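Putative metal-dependent phosphoesterase (Bifidobacterium adolescentis ATCC 15703, PDB 3E0F) binds zinc and iron ions in a PHP-type metal centre and AMP beside it, and probably hydrolyses phosphoester bonds, perhaps as a 5'-3' exonuclease of RNA and DNA. Local coordinates at residues Q13-H18 against P69-T74; H20-D25 against V136-R141; A109-T114 against T142-P147; A204-R209 against V232-N237. All coordinates share one frame; numbering follows the deposited sequence. Where two conformers were deposited one is given.

How the contacts relate
Along the chain, 13-18 runs directly toward 20-25, and both bring histidines to the same iron ion. Contact 1 closes first, setting the edge strand 15-19 beside strand 70-80 through side chains, with strand 44-50 between them in the sheet. Contact 2 crosses it: the loop at 20-25 opens inside contact 1 and waits until 136-141 to close. Contact 3, from helix 97-121 to the start of helix 146-155, crosses contact 2 in turn, and the two touch where V22 and F23 meet T142 and T143. Contact 4 follows in series, joining the loops after strands 198-202 and 229-233; it meets contact 1 where H234 packs on H18.

Contact 1 of 4, residues Q13-H18 against P69-T74; sequences QGWDIH and PLLLGT. With FE (Fe (III) ion), chain D.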
loop_
_atom_site.group_PDB
_atom_site.type_symbol
_atom_site.label_atom_id
_atom_site.label_comp_id
_atom_site.label_asym_id
_atom_site.label_seq_id
_atom_site.Cartn_x
_atom_site.Cartn_y
_atom_site.Cartn_z
ATOM N N GLN A 13 -17.284 11.734 5.412
ATOM C CA GLN A 13 -16.627 12.389 4.305
ATOM C C GLN A 13 -15.173 12.706 4.596
ATOM O O GLN A 13 -14.759 12.850 5.750
ATOM C CB GLN A 13 -17.350 13.677 3.902
ATOM C CG GLN A 13 -17.771 14.584 5.032
ATOM C CD GLN A 13 -19.288 14.682 5.131
ATOM O OE1 GLN A 13 -19.892 14.262 6.125
ATOM N NE2 GLN A 13 -19.912 15.224 4.083
ATOM N N GLY A 14 -14.399 12.831 3.526
ATOM C CA GLY A 14 -12.985 13.033 3.659
ATOM C C GLY A 14 -12.234 12.470 2.481
ATOM O O GLY A 14 -12.712 12.494 1.344
ATOM N N TRP A 15 -11.061 11.948 2.775
ATOM C CA TRP A 15 -10.099 11.548 1.776
ATOM C C TRP A 15 -9.858 10.063 1.846
ATOM O O TRP A 15 -9.778 9.499 2.928
ATOM C CB TRP A 15 -8.770 12.206 2.096
ATOM C CG TRP A 15 -8.733 13.668 1.906
ATOM C CD1 TRP A 15 -9.594 14.599 2.426
ATOM C CD2 TRP A 15 -7.740 14.392 1.200
ATOM N NE1 TRP A 15 -9.195 15.853 2.072
ATOM C CE2 TRP A 15 -8.066 15.754 1.304
ATOM C CE3 TRP A 15 -6.618 14.017 0.463
ATOM C CZ2 TRP A 15 -7.304 16.745 0.710
ATOM C CZ3 TRP A 15 -5.865 14.986 -0.104
ATOM C CH2 TRP A 15 -6.203 16.345 0.014
ATOM N N ASP A 16 -9.693 9.427 0.701
ATOM C CA ASP A 16 -9.296 8.017 0.681
ATOM C C ASP A 16 -7.822 8.012 0.382
ATOM O O ASP A 16 -7.418 8.208 -0.771
ATOM C CB ASP A 16 -10.088 7.232 -0.382
ATOM C CG ASP A 16 -9.755 5.755 -0.378
ATOM O OD1 ASP A 16 -8.853 5.364 0.373
ATOM O OD2 ASP A 16 -10.387 4.981 -1.127
ATOM N N ILE A 17 -7.010 7.803 1.411
ATOM C CA ILE A 17 -5.553 7.945 1.266
ATOM C C ILE A 17 -4.768 6.636 1.056
ATOM O O ILE A 17 -3.532 6.605 1.174
ATOM C CB ILE A 17 -4.926 8.832 2.386
ATOM C CG1 ILE A 17 -4.969 8.161 3.743
ATOM C CG2 ILE A 17 -5.620 10.210 2.418
ATOM C CD1 ILE A 17 -4.309 8.977 4.809
ATOM N N HIS A 18 -5.466 5.598 0.625
ATOM C CA HIS A 18 -4.856 4.282 0.413
ATOM C C HIS A 18 -5.412 3.579 -0.878
ATOM O O HIS A 18 -6.296 2.721 -0.834
ATOM C CB HIS A 18 -5.091 3.455 1.687
ATOM C CG HIS A 18 -4.273 2.211 1.782
ATOM N ND1 HIS A 18 -4.179 1.480 2.949
ATOM C CD2 HIS A 18 -3.529 1.555 0.861
ATOM C CE1 HIS A 18 -3.407 0.432 2.739
ATOM N NE2 HIS A 18 -3.013 0.445 1.479
ATOM N N PRO A 69 -7.999 17.541 -4.865
ATOM C CA PRO A 69 -6.790 17.494 -4.021
ATOM C C PRO A 69 -6.193 16.096 -3.911
ATOM O O PRO A 69 -6.915 15.122 -3.846
ATOM C CB PRO A 69 -7.290 17.956 -2.648
ATOM C CG PRO A 69 -8.531 18.781 -2.938
ATOM C CD PRO A 69 -9.142 18.169 -4.179
ATOM N N LEU A 70 -4.871 16.023 -3.847
ATOM C CA LEU A 70 -4.119 14.789 -3.940
ATOM C C LEU A 70 -2.999 14.762 -2.918
ATOM O O LEU A 70 -2.252 15.729 -2.760
ATOM C CB LEU A 70 -3.517 14.643 -5.345
ATOM C CG LEU A 70 -2.622 13.420 -5.645
ATOM C CD1 LEU A 70 -3.407 12.115 -5.742
ATOM C CD2 LEU A 70 -1.840 13.637 -6.890
ATOM N N LEU A 71 -2.869 13.611 -2.262
ATOM C CA LEU A 71 -1.769 13.318 -1.372
ATOM C C LEU A 71 -0.860 12.343 -2.133
ATOM O O LEU A 71 -1.326 11.388 -2.718
ATOM C CB LEU A 71 -2.324 12.684 -0.102
ATOM C CG LEU A 71 -1.900 13.083 1.293
ATOM C CD1 LEU A 71 -2.240 14.531 1.529
ATOM C CD2 LEU A 71 -2.595 12.177 2.336
ATOM N N LEU A 72 0.435 12.585 -2.126
ATOM C CA LEU A 72 1.372 11.751 -2.844
ATOM C C LEU A 72 1.962 10.759 -1.868
ATOM O O LEU A 72 2.571 11.160 -0.891
ATOM C CB LEU A 72 2.480 12.618 -3.458
ATOM C CG LEU A 72 2.039 13.450 -4.670
ATOM C CD1 LEU A 72 3.191 14.319 -5.217
ATOM C CD2 LEU A 72 1.461 12.531 -5.749
ATOM N N GLY A 73 1.767 9.464 -2.119
ATOM C CA GLY A 73 2.180 8.446 -1.165
ATOM C C GLY A 73 2.652 7.142 -1.754
ATOM O O GLY A 73 2.684 6.955 -2.972
ATOM N N THR A 74 3.029 6.232 -0.854
ATOM C CA THR A 74 3.671 4.974 -1.220
ATOM C C THR A 74 3.406 4.015 -0.099
ATOM O O THR A 74 3.525 4.393 1.024
ATOM C CB THR A 74 5.228 5.137 -1.349
ATOM O OG1 THR A 74 5.549 6.017 -2.432
ATOM C CG2 THR A 74 5.913 3.789 -1.575
HETATM FE FE FE D . -2.487 -1.341 0.280
#
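W15 swings its ring up to P69 and L71 by setting CG anti to its own carbonyl carbon (chi1 -69°), while I17 keeps CG2 in the same relation to its carbonyl and turns that methyl on L71. The outer corner of the six-membered ring does the work at W15. CH2 lies 3.3 Å from P69 CB, the indole and the proline crossing at about a right angle, and CZ3 sits 4.0 Å from L71 CD1. The backbone N of L71 comes up at the ring's edge, near its plane, 3.9 Å from W15 CZ3. L71 uses its other methyl for I17, with CD2 3.6 Å from I17 CG2, so one leucine spans both residues with its two branches. An alanine in place of W15 removes the indole, which would probably open a gap beside P69 CB and L71 CD1. No hydrogen bond crosses here: the strand axes run 8.3 Å apart at an angle of 22°, because strand 44-50 lies between them and takes backbone bonds from both, D16 to A46 and L71 to V45. Beyond I17 the edge strand delivers H18, whose NE2 binds an iron ion at 2.2 Å. Helix 278-287 packs against this side of the sheet, touching W15 through V281, I17 through I284 and L71 through L285.

Contact 2 of 4, residues H20-D25 against V136-R141; sequences HTVFSD and VKEGER. With ZN (zinc ion), chain B; FE (Fe (III) ion), chain D.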
loop_
_atom_site.group_PDB
_atom_site.type_symbol
_atom_site.label_atom_id
_atom_site.label_comp_id
_atom_site.label_asym_id
_atom_site.label_seq_id
_atom_site.Cartn_x
_atom_site.Cartn_y
_atom_site.Cartn_z
ATOM N N HIS A 20 -4.342 1.962 -4.883
ATOM C CA HIS A 20 -3.340 1.420 -5.766
ATOM C C HIS A 20 -3.747 1.540 -7.246
ATOM O O HIS A 20 -4.939 1.472 -7.598
ATOM C CB HIS A 20 -3.133 -0.035 -5.402
ATOM C CG HIS A 20 -2.646 -0.224 -4.006
ATOM N ND1 HIS A 20 -1.312 -0.263 -3.694
ATOM C CD2 HIS A 20 -3.308 -0.333 -2.834
ATOM C CE1 HIS A 20 -1.168 -0.401 -2.391
ATOM N NE2 HIS A 20 -2.366 -0.458 -1.843
ATOM N N THR A 21 -2.738 1.699 -8.101
ATOM C CA THR A 21 -2.924 1.843 -9.524
ATOM C C THR A 21 -2.068 0.799 -10.225
ATOM O O THR A 21 -1.435 -0.032 -9.574
ATOM C CB THR A 21 -2.486 3.231 -9.994
ATOM O OG1 THR A 21 -1.055 3.304 -9.926
ATOM C CG2 THR A 21 -3.150 4.356 -9.149
ATOM N N VAL A 22 -2.075 0.850 -11.549
ATOM C CA VAL A 22 -1.283 -0.017 -12.414
ATOM C C VAL A 22 0.212 0.081 -12.192
ATOM O O VAL A 22 0.945 -0.805 -12.617
ATOM C CB VAL A 22 -1.517 0.287 -13.918
ATOM C CG1 VAL A 22 -2.835 -0.286 -14.358
ATOM C CG2 VAL A 22 -1.388 1.800 -14.208
ATOM N N PHE A 23 0.666 1.159 -11.579
ATOM C CA PHE A 23 2.075 1.280 -11.205
ATOM C C PHE A 23 2.531 0.365 -10.056
ATOM O O PHE A 23 3.711 0.345 -9.727
ATOM C CB PHE A 23 2.401 2.716 -10.887
ATOM C CG PHE A 23 2.486 3.571 -12.098
ATOM C CD1 PHE A 23 3.623 3.527 -12.915
ATOM C CD2 PHE A 23 1.441 4.410 -12.442
ATOM C CE1 PHE A 23 3.710 4.308 -14.037
ATOM C CE2 PHE A 23 1.516 5.195 -13.566
ATOM C CZ PHE A 23 2.668 5.145 -14.375
ATOM N N SER A 24 1.584 -0.351 -9.444
ATOM C CA SER A 24 1.863 -1.503 -8.597
ATOM C C SER A 24 0.822 -2.573 -8.950
ATOM O O SER A 24 0.851 -3.094 -10.059
ATOM C CB SER A 24 1.937 -1.150 -7.092
ATOM O OG SER A 24 0.759 -0.541 -6.575
ATOM N N ASP A 25 -0.124 -2.870 -8.062
ATOM C CA ASP A 25 -1.037 -4.000 -8.261
ATOM C C ASP A 25 -2.504 -3.635 -8.363
ATOM O O ASP A 25 -3.358 -4.510 -8.244
ATOM C CB ASP A 25 -0.862 -5.031 -7.152
ATOM C CG ASP A 25 -1.058 -4.442 -5.755
ATOM O OD1 ASP A 25 -1.258 -3.224 -5.625
ATOM O OD2 ASP A 25 -0.973 -5.213 -4.779
ATOM N N VAL A 136 1.437 -7.035 -16.008
ATOM C CA VAL A 136 2.180 -5.870 -15.560
ATOM C C VAL A 136 1.887 -4.749 -16.542
ATOM O O VAL A 136 2.279 -4.833 -17.700
ATOM C CB VAL A 136 3.680 -6.189 -15.486
ATOM C CG1 VAL A 136 4.498 -4.940 -15.197
ATOM C CG2 VAL A 136 3.924 -7.266 -14.431
ATOM N N LYS A 137 1.169 -3.716 -16.108
ATOM C CA LYS A 137 0.578 -2.775 -17.065
ATOM C C LYS A 137 1.397 -1.514 -17.374
ATOM O O LYS A 137 1.104 -0.823 -18.332
ATOM C CB LYS A 137 -0.860 -2.404 -16.648
ATOM C CG LYS A 137 -1.906 -3.582 -16.700
ATOM C CD LYS A 137 -1.785 -4.445 -17.977
ATOM C CE LYS A 137 -3.088 -5.140 -18.405
ATOM N NZ LYS A 137 -3.276 -6.506 -17.857
ATOM N N GLU A 138 2.440 -1.229 -16.601
ATOM C CA GLU A 138 3.254 -0.025 -16.835
ATOM C C GLU A 138 4.734 -0.350 -17.070
ATOM O O GLU A 138 5.608 0.512 -16.946
ATOM C CB GLU A 138 3.048 0.990 -15.687
ATOM C CG GLU A 138 1.636 1.625 -15.676
ATOM C CD GLU A 138 1.421 2.753 -16.723
ATOM O OE1 GLU A 138 2.317 3.028 -17.552
ATOM O OE2 GLU A 138 0.343 3.393 -16.687
ATOM N N GLY A 139 4.994 -1.598 -17.440
ATOM C CA GLY A 139 6.314 -2.024 -17.840
ATOM C C GLY A 139 7.277 -2.025 -16.675
ATOM O O GLY A 139 6.992 -2.586 -15.616
ATOM N N GLU A 140 8.424 -1.389 -16.875
ATOM C CA GLU A 140 9.458 -1.359 -15.860
ATOM C C GLU A 140 9.086 -0.406 -14.733
ATOM O O GLU A 140 9.726 -0.409 -13.688
ATOM C CB GLU A 140 10.839 -1.009 -16.474
ATOM C CG GLU A 140 10.970 0.382 -17.183
ATOM C CD GLU A 140 12.409 0.676 -17.671
ATOM O OE1 GLU A 140 13.108 -0.271 -18.114
ATOM O OE2 GLU A 140 12.835 1.857 -17.603
ATOM N N ARG A 141 8.053 0.398 -14.936
ATOM C CA ARG A 141 7.556 1.254 -13.865
ATOM C C ARG A 141 6.482 0.647 -12.957
ATOM O O ARG A 141 6.040 1.304 -12.012
ATOM C CB ARG A 141 7.075 2.570 -14.444
ATOM C CG ARG A 141 8.256 3.415 -14.914
ATOM C CD ARG A 141 7.787 4.757 -15.316
ATOM N NE ARG A 141 6.788 4.614 -16.361
ATOM C CZ ARG A 141 5.893 5.542 -16.682
ATOM N NH1 ARG A 141 5.872 6.712 -16.050
ATOM N NH2 ARG A 141 5.014 5.298 -17.652
HETATM ZN ZN ZN B . -1.436 -4.084 -3.009
HETATM FE FE FE D . -2.487 -1.341 0.280
HETATM O O HOH W 1 0.388 -3.239 -13.348
#
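The loop that follows the first strand of the PHP fold carries two metal ligands, H20 on an iron ion and D25 on the zinc ion, and between them a type I turn from T21 to S24 pushes V22 and F23 against 136-141. E138 touches both. Its CG lies over the face of the F23 ring, 3.8 Å from the centroid in a CH-pi contact, and a bend at chi2 (-78°) lays the carboxylate flat above the ring, the planes 7° apart. The same CG meets V22 CG2 at 3.4 Å, while V22 CG1 rests on K137 CB at 3.7 Å. R141 runs alongside F23 and presents its guanidinium face to the ring's rim, F23 CE1 lying 3.6 Å from R141 CZ with the planes 80° apart. A serine in place of F23 removes the ring under the E138 carboxylate and beside the R141 guanidinium, which would probably leave both freer to turn. A water ties the backbones, donating to V22 O at 2.6 Å and accepting from K137 N at 2.9 Å. Side-chain packing and this water join the segments without a direct hydrogen bond, while within 136-141 E138 and R141 attract by charge, no N-H being aimed at the carboxylate.

Contact 3 of 4, residues A109-T114 against T142-P147; sequences ARLRRT and TTIGRP. With PO4 (phosphate ion), chain F.
Apolar contact between L111 and I144 joins the two segments, their CD1 atoms 4.0 Å apart where the side chains cross obliquely. T114 lies against G145, its OG1 3.7 Å from G145 CA. That hydroxyl is spoken for: it donates to R110 O one helical turn back at 2.5 Å, while T114 N reaches the same oxygen from the opposite face of the carbonyl plane. R110 CD lies 3.7 Å from G145 CA; bending at chi2 (129°) and chi3 (45°), the chain then packs NH1 against the CG2 methyl of T143 and forms a salt bridge from NH2 to D51. A CB on G145 would be tight against R110 CD and crowd the phosphate, consistent with a glycine here.

Polar contact centres on the phosphate, probably from the crystallisation liquor. Its O4 receives two weak bonds, from R113 NH2 at 3.1 Å and from the backbone N of R146 at 3.3 Å. R113 meets the ion with the edge of its guanidinium and uses NH1 for I178 O. R146 turns its own guanidinium edge to another oxygen, with NH1 3.5 Å from the phosphate O1. An anion at the start of helix 146-155, among R146 and arginines of helix 97-121, is consistent with the AMP pocket: R110, R113 and R146 all bind that nucleotide, beside the metal centre.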
loop_
_atom_site.group_PDB
_atom_site.type_symbol
_atom_site.label_atom_id
_atom_site.label_comp_id
_atom_site.label_asym_id
_atom_site.label_seq_id
_atom_site.Cartn_x
_atom_site.Cartn_y
_atom_site.Cartn_z
ATOM N N ALA A 109 14.449 -7.309 -5.179
ATOM C CA ALA A 109 14.302 -8.527 -4.396
ATOM C C ALA A 109 12.957 -9.183 -4.711
ATOM O O ALA A 109 12.871 -10.403 -4.857
ATOM C CB ALA A 109 14.419 -8.211 -2.890
ATOM N N ARG A 110 11.922 -8.353 -4.826
ATOM C CA ARG A 110 10.568 -8.813 -5.139
ATOM C C ARG A 110 10.425 -9.327 -6.600
ATOM O O ARG A 110 9.711 -10.286 -6.857
ATOM C CB ARG A 110 9.522 -7.737 -4.711
ATOM C CG ARG A 110 8.248 -7.704 -5.491
ATOM C CD ARG A 110 6.920 -7.736 -4.694
ATOM N NE ARG A 110 6.763 -6.883 -3.519
ATOM C CZ ARG A 110 7.218 -5.644 -3.357
ATOM N NH1 ARG A 110 7.903 -4.987 -4.289
ATOM N NH2 ARG A 110 6.970 -5.045 -2.210
ATOM N N LEU A 111 11.151 -8.732 -7.540
ATOM C CA LEU A 111 11.269 -9.303 -8.898
ATOM C C LEU A 111 11.920 -10.696 -8.945
ATOM O O LEU A 111 11.424 -11.590 -9.619
ATOM C CB LEU A 111 12.054 -8.364 -9.804
ATOM C CG LEU A 111 11.990 -8.762 -11.260
ATOM C CD1 LEU A 111 10.518 -8.828 -11.710
ATOM C CD2 LEU A 111 12.809 -7.777 -12.088
ATOM N N ARG A 112 13.041 -10.862 -8.251
ATOM C CA ARG A 112 13.727 -12.157 -8.185
ATOM C C ARG A 112 12.816 -13.229 -7.585
ATOM O O ARG A 112 12.759 -14.361 -8.072
ATOM C CB ARG A 112 15.018 -12.063 -7.360
ATOM C CG ARG A 112 16.299 -12.264 -8.162
ATOM C CD ARG A 112 17.563 -12.183 -7.279
ATOM N NE ARG A 112 17.468 -13.022 -6.083
ATOM C CZ ARG A 112 17.627 -14.343 -6.066
ATOM N NH1 ARG A 112 17.891 -15.017 -7.182
ATOM N NH2 ARG A 112 17.514 -15.000 -4.921
ATOM N N ARG A 113 12.112 -12.839 -6.530
ATOM C CA ARG A 113 11.218 -13.706 -5.789
ATOM C C ARG A 113 10.010 -14.157 -6.627
ATOM O O ARG A 113 9.589 -15.318 -6.577
ATOM C CB ARG A 113 10.749 -12.898 -4.579
ATOM C CG ARG A 113 10.258 -13.678 -3.376
ATOM C CD ARG A 113 8.750 -13.966 -3.364
ATOM N NE ARG A 113 7.912 -12.811 -3.640
ATOM C CZ ARG A 113 6.778 -12.503 -3.006
ATOM N NH1 ARG A 113 6.295 -13.240 -2.002
ATOM N NH2 ARG A 113 6.135 -11.402 -3.370
ATOM N N THR A 114 9.454 -13.220 -7.386
ATOM C CA THR A 114 8.282 -13.467 -8.202
ATOM C C THR A 114 8.619 -14.380 -9.380
ATOM O O THR A 114 7.848 -15.250 -9.715
ATOM C CB THR A 114 7.665 -12.120 -8.694
ATOM O OG1 THR A 114 7.475 -11.265 -7.566
ATOM C CG2 THR A 114 6.316 -12.336 -9.383
ATOM N N THR A 142 6.086 -0.599 -13.216
ATOM C CA THR A 142 5.216 -1.338 -12.313
ATOM C C THR A 142 6.050 -2.102 -11.284
ATOM O O THR A 142 7.030 -2.762 -11.622
ATOM C CB THR A 142 4.302 -2.319 -13.059
ATOM O OG1 THR A 142 3.421 -1.582 -13.914
ATOM C CG2 THR A 142 3.469 -3.178 -12.073
ATOM N N THR A 143 5.664 -1.985 -10.018
ATOM C CA THR A 143 6.205 -2.855 -8.985
ATOM C C THR A 143 5.536 -4.210 -9.136
ATOM O O THR A 143 4.334 -4.325 -8.892
ATOM C CB THR A 143 5.963 -2.271 -7.596
ATOM O OG1 THR A 143 6.537 -0.963 -7.544
ATOM C CG2 THR A 143 6.610 -3.142 -6.536
ATOM N N ILE A 144 6.315 -5.195 -9.599
ATOM C CA ILE A 144 5.831 -6.533 -9.928
ATOM C C ILE A 144 5.804 -7.301 -8.661
ATOM O O ILE A 144 6.609 -7.069 -7.795
ATOM C CB ILE A 144 6.683 -7.246 -11.031
ATOM C CG1 ILE A 144 6.818 -6.322 -12.275
ATOM C CG2 ILE A 144 6.058 -8.600 -11.453
ATOM C CD1 ILE A 144 7.494 -6.930 -13.558
ATOM N N GLY A 145 4.818 -8.175 -8.528
ATOM C CA GLY A 145 4.583 -8.905 -7.304
ATOM C C GLY A 145 3.575 -10.038 -7.434
ATOM O O GLY A 145 3.103 -10.378 -8.503
ATOM N N ARG A 146 3.282 -10.632 -6.296
ATOM C CA ARG A 146 2.316 -11.710 -6.127
ATOM C C ARG A 146 0.972 -11.500 -6.859
ATOM O O ARG A 146 0.479 -12.428 -7.480
ATOM C CB ARG A 146 2.087 -11.854 -4.623
ATOM C CG ARG A 146 2.040 -13.214 -4.007
ATOM C CD ARG A 146 2.289 -13.040 -2.505
ATOM N NE ARG A 146 1.372 -13.823 -1.711
ATOM C CZ ARG A 146 0.174 -13.417 -1.317
ATOM N NH1 ARG A 146 -0.278 -12.207 -1.625
ATOM N NH2 ARG A 146 -0.585 -14.247 -0.621
ATOM N N PRO A 147 0.375 -10.292 -6.792
ATOM C CA PRO A 147 -0.914 -10.065 -7.469
ATOM C C PRO A 147 -0.877 -10.249 -8.988
ATOM O O PRO A 147 -1.899 -10.594 -9.585
ATOM C CB PRO A 147 -1.243 -8.612 -7.127
ATOM C CG PRO A 147 -0.453 -8.328 -5.907
ATOM C CD PRO A 147 0.813 -9.064 -6.095
HETATM P P PO4 F . 3.292 -8.903 -2.126
HETATM O O1 PO4 F . 1.916 -9.530 -2.289
HETATM O O2 PO4 F . 3.116 -7.383 -2.070
HETATM O O3 PO4 F . 3.902 -9.470 -0.875
HETATM O O4 PO4 F . 4.034 -9.128 -3.411
#

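Contact 4 of 4, residues A204-R209 against V232-N237; sequences AGDPQR and VWHRGN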
loop_
_atom_site.group_PDB
_atom_site.type_symbol
_atom_site.label_atom_id
_atom_site.label_comp_id
_atom_site.label_asym_id
_atom_site.label_seq_id
_atom_site.Cartn_x
_atom_site.Cartn_y
_atom_site.Cartn_z
ATOM N N ALA A 204 -2.890 -2.355 10.777
ATOM C CA ALA A 204 -2.107 -3.055 11.797
ATOM C C ALA A 204 -2.947 -4.028 12.623
ATOM O O ALA A 204 -2.401 -4.857 13.353
ATOM C CB ALA A 204 -1.385 -2.045 12.716
ATOM N N GLY A 205 -4.268 -3.917 12.503
ATOM C CA GLY A 205 -5.189 -4.857 13.120
ATOM C C GLY A 205 -5.610 -6.044 12.266
ATOM O O GLY A 205 -6.414 -6.831 12.708
ATOM N N ASP A 206 -5.033 -6.189 11.072
ATOM C CA ASP A 206 -5.451 -7.201 10.082
ATOM C C ASP A 206 -4.662 -8.548 10.221
ATOM O O ASP A 206 -3.467 -8.609 9.882
ATOM C CB ASP A 206 -5.321 -6.597 8.668
ATOM C CG ASP A 206 -5.944 -7.450 7.576
ATOM O OD1 ASP A 206 -6.370 -8.597 7.830
ATOM O OD2 ASP A 206 -6.015 -6.955 6.431
ATOM N N PRO A 207 -5.343 -9.618 10.712
ATOM C CA PRO A 207 -4.742 -10.948 10.922
ATOM C C PRO A 207 -4.772 -11.917 9.701
ATOM O O PRO A 207 -4.538 -13.130 9.872
ATOM C CB PRO A 207 -5.577 -11.518 12.083
ATOM C CG PRO A 207 -6.950 -10.878 11.937
ATOM C CD PRO A 207 -6.770 -9.608 11.117
ATOM N N GLN A 208 -5.081 -11.399 8.500
ATOM C CA GLN A 208 -4.726 -12.069 7.239
ATOM C C GLN A 208 -3.246 -11.743 6.947
ATOM O O GLN A 208 -2.750 -10.651 7.324
ATOM C CB GLN A 208 -5.637 -11.610 6.097
ATOM C CG GLN A 208 -7.106 -11.956 6.309
ATOM N N ARG A 209 -2.543 -12.696 6.319
ATOM C CA ARG A 209 -1.083 -12.588 6.057
ATOM C C ARG A 209 -0.245 -13.079 7.241
ATOM O O ARG A 209 0.522 -14.051 7.111
ATOM C CB ARG A 209 -0.662 -11.146 5.719
ATOM N N VAL A 232 -6.708 3.174 11.044
ATOM C CA VAL A 232 -7.726 2.524 11.820
ATOM C C VAL A 232 -8.905 2.099 10.952
ATOM O O VAL A 232 -9.394 0.986 11.064
ATOM C CB VAL A 232 -8.257 3.451 12.923
ATOM C CG1 VAL A 232 -9.399 2.743 13.656
ATOM C CG2 VAL A 232 -7.128 3.847 13.842
ATOM N N TRP A 233 -9.369 2.992 10.087
ATOM C CA TRP A 233 -10.579 2.705 9.300
ATOM C C TRP A 233 -10.153 1.988 8.029
ATOM O O TRP A 233 -9.765 2.592 7.021
ATOM C CB TRP A 233 -11.384 3.969 9.015
ATOM C CG TRP A 233 -11.431 4.947 10.166
ATOM C CD1 TRP A 233 -10.911 6.213 10.176
ATOM C CD2 TRP A 233 -12.006 4.747 11.465
ATOM N NE1 TRP A 233 -11.143 6.814 11.383
ATOM C CE2 TRP A 233 -11.823 5.945 12.190
ATOM C CE3 TRP A 233 -12.691 3.687 12.077
ATOM C CZ2 TRP A 233 -12.257 6.094 13.498
ATOM C CZ3 TRP A 233 -13.137 3.848 13.370
ATOM C CH2 TRP A 233 -12.919 5.037 14.067
ATOM N N HIS A 234 -10.161 0.673 8.130
ATOM C CA HIS A 234 -9.772 -0.198 7.039
ATOM C C HIS A 234 -10.533 -1.501 7.230
ATOM O O HIS A 234 -10.711 -1.970 8.361
ATOM C CB HIS A 234 -8.272 -0.435 7.109
ATOM C CG HIS A 234 -7.735 -1.253 5.986
ATOM N ND1 HIS A 234 -7.907 -2.611 5.915
ATOM C CD2 HIS A 234 -6.970 -0.914 4.931
ATOM C CE1 HIS A 234 -7.316 -3.069 4.834
ATOM N NE2 HIS A 234 -6.722 -2.062 4.229
ATOM N N ARG A 235 -11.014 -2.080 6.142
ATOM C CA ARG A 235 -11.859 -3.257 6.260
ATOM C C ARG A 235 -11.172 -4.437 6.922
ATOM O O ARG A 235 -11.834 -5.273 7.496
ATOM C CB ARG A 235 -12.446 -3.658 4.928
ATOM C CG ARG A 235 -11.477 -4.308 3.944
ATOM C CD ARG A 235 -12.087 -4.117 2.605
ATOM N NE ARG A 235 -12.692 -5.308 2.115
ATOM C CZ ARG A 235 -13.800 -5.365 1.391
ATOM N NH1 ARG A 235 -14.488 -4.282 1.069
ATOM N NH2 ARG A 235 -14.220 -6.546 0.997
ATOM N N GLY A 236 -9.859 -4.504 6.875
ATOM C CA GLY A 236 -9.159 -5.593 7.550
ATOM C C GLY A 236 -9.023 -5.485 9.062
ATOM O O GLY A 236 -8.625 -6.454 9.686
ATOM N N ASN A 237 -9.336 -4.319 9.649
ATOM C CA ASN A 237 -9.236 -4.105 11.102
ATOM C C ASN A 237 -10.553 -4.387 11.725
ATOM O O ASN A 237 -11.458 -3.610 11.571
ATOM C CB ASN A 237 -8.890 -2.653 11.469
ATOM C CG ASN A 237 -7.467 -2.276 11.157
ATOM O OD1 ASN A 237 -6.593 -3.135 11.052
ATOM N ND2 ASN A 237 -7.222 -0.964 11.003
HETATM O O HOH W 2 -9.266 -8.726 8.995
#
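G205 N gives N237 OD1 a weak, bent hydrogen bond (2.9 Å, 125°), the one direct hydrogen bond found between these two loops. A CB on G205 would collide with that oxygen. D206 lies along G236: D206 CA makes a CA-H...O contact with G236 O at 3.3 Å, and D206 OD2 comes within 3.6 Å of G236 CA, where a side chain would strike the carboxylate. A water bridges the same pair, donating to G236 O and to D206 OD1.

One shell out, other bonds position these groups. N237 ND2 bonds E231 O and, by a straight N-H (173°), V232 O at 2.9 Å, met from above its carbonyl plane; OD1 stays turned to G205. With CG anti to the backbone N (chi1 -170°), the D206 carboxylate lies beside G236, its OD1 met from above the carboxylate plane by N of the poorly ordered Q208 (3.2 Å), an Asx turn. N237 N to H234 O closes the type I turn H234-N237, G236 N donates to H234 ND1, and H234 NE2 bonds to D261, an iron ligand. Two loops after neighbouring parallel strands, 198-202 and 229-233, thus meet beside the metal centre, as expected of a PHP domain built like a TIM barrel.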